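PDB 5I0F: glycoside hydrolase family 31, which probably hydrolyses cycloalternan, a cyclic glucose oligosaccharide, by a retaining mechanism that passes through a covalent glycosyl-enzyme intermediate. Local coordinates for residues Y454-L459 / R505-Y510; S440-R445 / Y496-G501. One frame throughout, in Å; residues are numbered along the deposited sequence.

Followed from the N terminus, the chain enters helix 442-450 at contact 2, turns into the short helix 453-457 at contact 1, and runs through barrel strand 463-466 to the long helix 485-506. That helix returns to both: its residues 496-501 meet 440-445 and close a loop of 50 residues, and its last residues with the turn after it, 505-510, meet 454-459 and close one of 45. Because the segments alternate, the two loops cross instead of nesting. The contact centres lie 15 Å apart. Together they tie the two helices before strand 463-466 to the helix between it and strand 513-515, two neighbours in the eight-stranded parallel barrel.

Contact 1: Y454-L459 / R505-Y510; sequences YLVEDL and RSAGKY
Val-456 meets both Ala-507 and Lys-509 through a single methyl group, CG1. With chi1 at -176°, CG1 points away from the backbone N. From there Val-456 CG1 reaches Ala-507 CB at 3.5 Å and Lys-509 CD at 3.4 Å. Both carbon pairs are closer than ordinary van der Waals contact, which marks this as the tight point of an interface that buries 172 Å² in all.

Lys-509 contributes its aliphatic chain here, not its charge. CD and CE run past the valine in the opposite sense, CE lying 3.6 Å from Val-456 CG1. The chain is extended until its last torsion, where a bend (chi4 -91°) turns the ammonium aside; NZ forms a salt bridge with Asp-460, so the charged end is held by the residue that follows 454-459.

Ala-507 has a second neighbour in Glu-457, whose CG stands 4.0 Å from Ala-507 CB. The glutamate lies at the more exposed margin; its OE2 forms a salt bridge with Arg-453, which also bonds Ser-506 OG across the contact, and its OE1 forms one with Arg-355. In each touching pair the closest atoms are both carbons, while the charged ends of Glu-457 and Lys-509 have their salt-bridge partners outside the two segments.

The turn between Ala-507 and Lys-509 is consistent with both facing the same methyl. Ala-507 is the first residue to leave helical angles, and Gly-508 follows with phi +80°. Its N bonds to Arg-505 O at 3.2 Å, while Lys-509 N returns to Leu-504 O. This is a Schellman motif with Gly-508 as C-prime, ending helix 485-506 against helix 453-457 on the outside of the family 31 TIM barrel.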
loop_
_atom_site.group_PDB
_atom_site.type_symbol
_atom_site.label_atom_id
_atom_site.label_comp_id
_atom_site.label_asym_id
_atom_site.label_seq_id
_atom_site.Cartn_x
_atom_site.Cartn_y
_atom_site.Cartn_z
ATOM N N TYR A 454 10.140 6.960 24.333
ATOM C CA TYR A 454 9.808 8.145 25.180
ATOM C C TYR A 454 8.570 8.919 24.696
ATOM O O TYR A 454 7.870 9.522 25.511
ATOM C CB TYR A 454 10.992 9.094 25.337
ATOM C CG TYR A 454 11.113 10.113 24.233
ATOM C CD1 TYR A 454 11.781 9.817 23.043
ATOM C CD2 TYR A 454 10.549 11.378 24.367
ATOM C CE1 TYR A 454 11.888 10.758 22.042
ATOM C CE2 TYR A 454 10.640 12.313 23.361
ATOM C CZ TYR A 454 11.306 11.995 22.200
ATOM O OH TYR A 454 11.394 12.946 21.215
ATOM N N LEU A 455 8.300 8.891 23.392
ATOM C CA LEU A 455 7.095 9.536 22.835
ATOM C C LEU A 455 5.831 8.948 23.445
ATOM O O LEU A 455 4.885 9.672 23.725
ATOM C CB LEU A 455 7.020 9.370 21.309
ATOM C CG LEU A 455 8.162 10.018 20.538
ATOM C CD1 LEU A 455 8.097 9.554 19.090
ATOM C CD2 LEU A 455 8.107 11.549 20.663
ATOM N N VAL A 456 5.830 7.628 23.627
ATOM C CA VAL A 456 4.703 6.912 24.189
ATOM C C VAL A 456 4.756 6.965 25.729
ATOM O O VAL A 456 3.761 7.296 26.358
ATOM C CB VAL A 456 4.638 5.461 23.690
ATOM C CG1 VAL A 456 3.409 4.781 24.228
ATOM C CG2 VAL A 456 4.564 5.413 22.158
ATOM N N GLU A 457 5.900 6.647 26.326
ATOM C CA GLU A 457 5.981 6.500 27.786
ATOM C C GLU A 457 6.015 7.823 28.534
ATOM O O GLU A 457 5.429 7.910 29.607
ATOM C CB GLU A 457 7.168 5.621 28.199
ATOM C CG GLU A 457 6.988 4.186 27.754
ATOM C CD GLU A 457 8.006 3.232 28.332
ATOM O OE1 GLU A 457 9.026 3.673 28.940
ATOM O OE2 GLU A 457 7.783 2.026 28.152
ATOM N N ASP A 458 6.699 8.829 27.978
ATOM C CA ASP A 458 6.886 10.124 28.630
ATOM C C ASP A 458 5.889 11.160 28.093
ATOM O O ASP A 458 5.213 11.793 28.886
ATOM C CB ASP A 458 8.356 10.597 28.535
ATOM C CG ASP A 458 9.345 9.577 29.123
ATOM O OD1 ASP A 458 8.893 8.769 29.968
ATOM O OD2 ASP A 458 10.560 9.551 28.766
ATOM N N LEU A 459 5.774 11.318 26.782
ATOM C CA LEU A 459 4.834 12.295 26.206
ATOM C C LEU A 459 3.372 11.815 26.099
ATOM O O LEU A 459 2.463 12.642 25.987
ATOM C CB LEU A 459 5.341 12.776 24.852
ATOM C CG LEU A 459 6.645 13.566 24.889
ATOM C CD1 LEU A 459 6.986 14.068 23.483
ATOM C CD2 LEU A 459 6.581 14.727 25.858
ATOM N N ARG A 505 1.869 -1.770 22.736
ATOM C CA ARG A 505 1.504 -2.826 23.676
ATOM C C ARG A 505 2.429 -2.851 24.880
ATOM O O ARG A 505 1.939 -2.994 25.994
ATOM C CB ARG A 505 1.524 -4.214 23.019
ATOM C CG ARG A 505 0.419 -4.489 22.019
ATOM C CD ARG A 505 0.634 -5.863 21.405
ATOM N NE ARG A 505 -0.263 -6.086 20.281
ATOM C CZ ARG A 505 0.042 -5.962 18.981
ATOM N NH1 ARG A 505 1.267 -5.633 18.543
ATOM N NH2 ARG A 505 -0.919 -6.199 18.081
ATOM N N SER A 506 3.745 -2.718 24.657
ATOM C CA SER A 506 4.730 -2.750 25.763
ATOM C C SER A 506 4.603 -1.573 26.714
ATOM O O SER A 506 5.033 -1.658 27.863
ATOM C CB SER A 506 6.192 -2.846 25.248
ATOM O OG SER A 506 6.655 -1.612 24.723
ATOM N N ALA A 507 4.024 -0.472 26.225
ATOM C CA ALA A 507 3.810 0.720 26.997
ATOM C C ALA A 507 2.387 0.841 27.550
ATOM O O ALA A 507 1.987 1.941 27.944
ATOM C CB ALA A 507 4.130 1.938 26.126
ATOM N N GLY A 508 1.617 -0.248 27.580
ATOM C CA GLY A 508 0.286 -0.220 28.171
ATOM C C GLY A 508 -0.816 0.357 27.297
ATOM O O GLY A 508 -1.867 0.730 27.808
ATOM N N LYS A 509 -0.617 0.384 25.980
ATOM C CA LYS A 509 -1.576 1.001 25.078
ATOM C C LYS A 509 -2.079 0.037 23.998
ATOM O O LYS A 509 -1.435 -0.969 23.708
ATOM C CB LYS A 509 -0.924 2.237 24.443
ATOM C CG LYS A 509 -0.681 3.337 25.461
ATOM C CD LYS A 509 0.054 4.476 24.825
ATOM C CE LYS A 509 0.259 5.631 25.797
ATOM N NZ LYS A 509 -0.875 6.569 25.699
ATOM N N TYR A 510 -3.229 0.357 23.405
ATOM C CA TYR A 510 -3.700 -0.357 22.219
ATOM C C TYR A 510 -2.745 -0.141 21.027
ATOM O O TYR A 510 -2.164 0.930 20.902
ATOM C CB TYR A 510 -5.073 0.154 21.805
ATOM C CG TYR A 510 -6.217 -0.401 22.610
ATOM C CD1 TYR A 510 -6.881 -1.542 22.195
ATOM C CD2 TYR A 510 -6.667 0.248 23.741
ATOM C CE1 TYR A 510 -7.964 -2.044 22.919
ATOM C CE2 TYR A 510 -7.734 -0.240 24.474
ATOM C CZ TYR A 510 -8.377 -1.386 24.055
ATOM O OH TYR A 510 -9.442 -1.857 24.786
#

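Contact 2: S440-R445 / Y496-G501; sequences STEAGR and YARAYG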
loop_
_atom_site.group_PDB
_atom_site.type_symbol
_atom_site.label_atom_id
_atom_site.label_comp_id
_atom_site.label_asym_id
_atom_site.label_seq_id
_atom_site.Cartn_x
_atom_site.Cartn_y
_atom_site.Cartn_z
ATOM N N SER A 440 12.995 -7.335 10.579
ATOM C CA SER A 440 12.663 -8.746 10.375
ATOM C C SER A 440 12.844 -9.628 11.618
ATOM O O SER A 440 12.355 -10.754 11.621
ATOM C CB SER A 440 13.440 -9.324 9.176
ATOM O OG SER A 440 14.829 -9.559 9.446
ATOM N N THR A 441 13.530 -9.135 12.653
ATOM C CA THR A 441 13.707 -9.871 13.910
ATOM C C THR A 441 13.293 -9.009 15.094
ATOM O O THR A 441 13.239 -7.782 14.979
ATOM C CB THR A 441 15.178 -10.287 14.139
ATOM O OG1 THR A 441 16.001 -9.124 14.328
ATOM C CG2 THR A 441 15.701 -11.102 12.972
ATOM N N GLU A 442 13.037 -9.653 16.229
ATOM C CA GLU A 442 12.655 -8.928 17.436
ATOM C C GLU A 442 13.706 -7.889 17.834
ATOM O O GLU A 442 13.359 -6.754 18.174
ATOM C CB GLU A 442 12.338 -9.884 18.599
ATOM C CG GLU A 442 11.661 -9.218 19.792
ATOM C CD GLU A 442 10.265 -8.675 19.493
ATOM O OE1 GLU A 442 9.487 -9.346 18.758
ATOM O OE2 GLU A 442 9.946 -7.556 19.992
ATOM N N ALA A 443 14.981 -8.254 17.738
ATOM C CA ALA A 443 16.058 -7.350 18.130
ATOM C C ALA A 443 16.120 -6.107 17.242
ATOM O O ALA A 443 16.317 -5.006 17.747
ATOM C CB ALA A 443 17.407 -8.075 18.144
ATOM N N GLY A 444 15.916 -6.270 15.940
ATOM C CA GLY A 444 15.879 -5.124 15.018
ATOM C C GLY A 444 14.676 -4.197 15.221
ATOM O O GLY A 444 14.816 -2.982 15.177
ATOM N N ARG A 445 13.504 -4.780 15.452
ATOM C CA ARG A 445 12.289 -4.029 15.742
ATOM C C ARG A 445 12.440 -3.245 17.052
ATOM O O ARG A 445 12.055 -2.061 17.140
ATOM C CB ARG A 445 11.070 -4.946 15.806
ATOM C CG ARG A 445 10.702 -5.551 14.457
ATOM C CD ARG A 445 9.369 -6.278 14.485
ATOM N NE ARG A 445 9.373 -7.502 15.293
ATOM C CZ ARG A 445 9.683 -8.728 14.857
ATOM N NH1 ARG A 445 9.628 -9.736 15.697
ATOM N NH2 ARG A 445 10.059 -8.960 13.609
ATOM N N TYR A 496 7.018 -3.902 9.866
ATOM C CA TYR A 496 7.003 -2.481 10.241
ATOM C C TYR A 496 5.816 -2.132 11.150
ATOM O O TYR A 496 5.993 -1.565 12.244
ATOM C CB TYR A 496 6.993 -1.670 8.953
ATOM C CG TYR A 496 6.834 -0.171 9.024
ATOM C CD1 TYR A 496 7.417 0.603 10.026
ATOM C CD2 TYR A 496 6.090 0.486 8.044
ATOM C CE1 TYR A 496 7.270 2.000 10.030
ATOM C CE2 TYR A 496 5.942 1.856 8.035
ATOM C CZ TYR A 496 6.529 2.618 9.039
ATOM O OH TYR A 496 6.370 3.996 9.013
ATOM N N ALA A 497 4.620 -2.462 10.697
ATOM C CA ALA A 497 3.406 -2.232 11.501
ATOM C C ALA A 497 3.492 -3.003 12.812
ATOM O O ALA A 497 3.229 -2.443 13.880
ATOM C CB ALA A 497 2.149 -2.620 10.724
ATOM N N ARG A 498 3.902 -4.264 12.745
ATOM C CA ARG A 498 4.133 -5.064 13.947
ATOM C C ARG A 498 5.083 -4.400 14.950
ATOM O O ARG A 498 4.819 -4.397 16.148
ATOM C CB ARG A 498 4.686 -6.433 13.575
ATOM C CG ARG A 498 4.992 -7.324 14.764
ATOM C CD ARG A 498 5.518 -8.679 14.353
ATOM N NE ARG A 498 5.731 -9.516 15.542
ATOM C CZ ARG A 498 6.275 -10.726 15.538
ATOM N NH1 ARG A 498 6.677 -11.285 14.411
ATOM N NH2 ARG A 498 6.418 -11.378 16.685
ATOM N N ALA A 499 6.202 -3.866 14.465
ATOM C CA ALA A 499 7.215 -3.236 15.353
ATOM C C ALA A 499 6.585 -2.151 16.215
ATOM O O ALA A 499 6.808 -2.113 17.416
ATOM C CB ALA A 499 8.339 -2.632 14.527
ATOM N N TYR A 500 5.780 -1.279 15.595
ATOM C CA TYR A 500 5.185 -0.159 16.330
ATOM C C TYR A 500 3.991 -0.603 17.195
ATOM O O TYR A 500 3.799 -0.082 18.308
ATOM C CB TYR A 500 4.812 0.976 15.389
ATOM C CG TYR A 500 5.990 1.801 14.922
ATOM C CD1 TYR A 500 6.775 1.410 13.819
ATOM C CD2 TYR A 500 6.326 2.976 15.572
ATOM C CE1 TYR A 500 7.843 2.192 13.387
ATOM C CE2 TYR A 500 7.379 3.770 15.138
ATOM C CZ TYR A 500 8.139 3.376 14.053
ATOM O OH TYR A 500 9.153 4.213 13.629
ATOM N N GLY A 501 3.212 -1.571 16.706
ATOM C CA GLY A 501 2.174 -2.204 17.530
ATOM C C GLY A 501 2.747 -2.779 18.822
ATOM O O GLY A 501 2.204 -2.552 19.902
HETATM O O HOH W 1 6.761 -9.528 18.991
#
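Arg-445 lays its guanidinium flat over that of Arg-498, with centres 4.0 Å apart and planes inclined by 17°. Arg-445 NH1 sits over the middle of the Arg-498 group, 3.5 Å from Arg-498 CZ. The opposite face of the Arg-445 guanidinium rests on the backbone of Thr-441 and Glu-442, so the plane is sandwiched. A bend at chi3 (-68°) folds it back there, whereas Arg-498 reaches across with its chain extended.

The close-packed part lies at the root of Arg-445, a buried residue. Its CB, CG and CD all border the methyl of Ala-499, CG standing 3.8 Å from Ala-499 CB, where the two backbones come nearest. This joins the first turn of helix 442-450 to helix 485-506, two helices of the layer surrounding the family 31 TIM barrel. Thr-441 is the N-cap of the former, its OG1 accepting from Gly-444 N at 3.3 Å.

Toward Glu-442 and the outer end of Arg-498, both partly exposed, polar links and water take over. Glu-442 OE1 receives Arg-445 NH1 at 3.1 Å; the donor approaches from above the carboxylate plane. The carboxylate charge, Glu-442 OE1 being 4.2 Å from Arg-498 NH2, probably eases the stacking; Arg-445 NH2 also bonds Leu-439 O. A water donates to Glu-442 OE1 at 2.7 Å and accepts from Arg-498 NH2 at 3.0 Å, spanning two groups that do not bond directly.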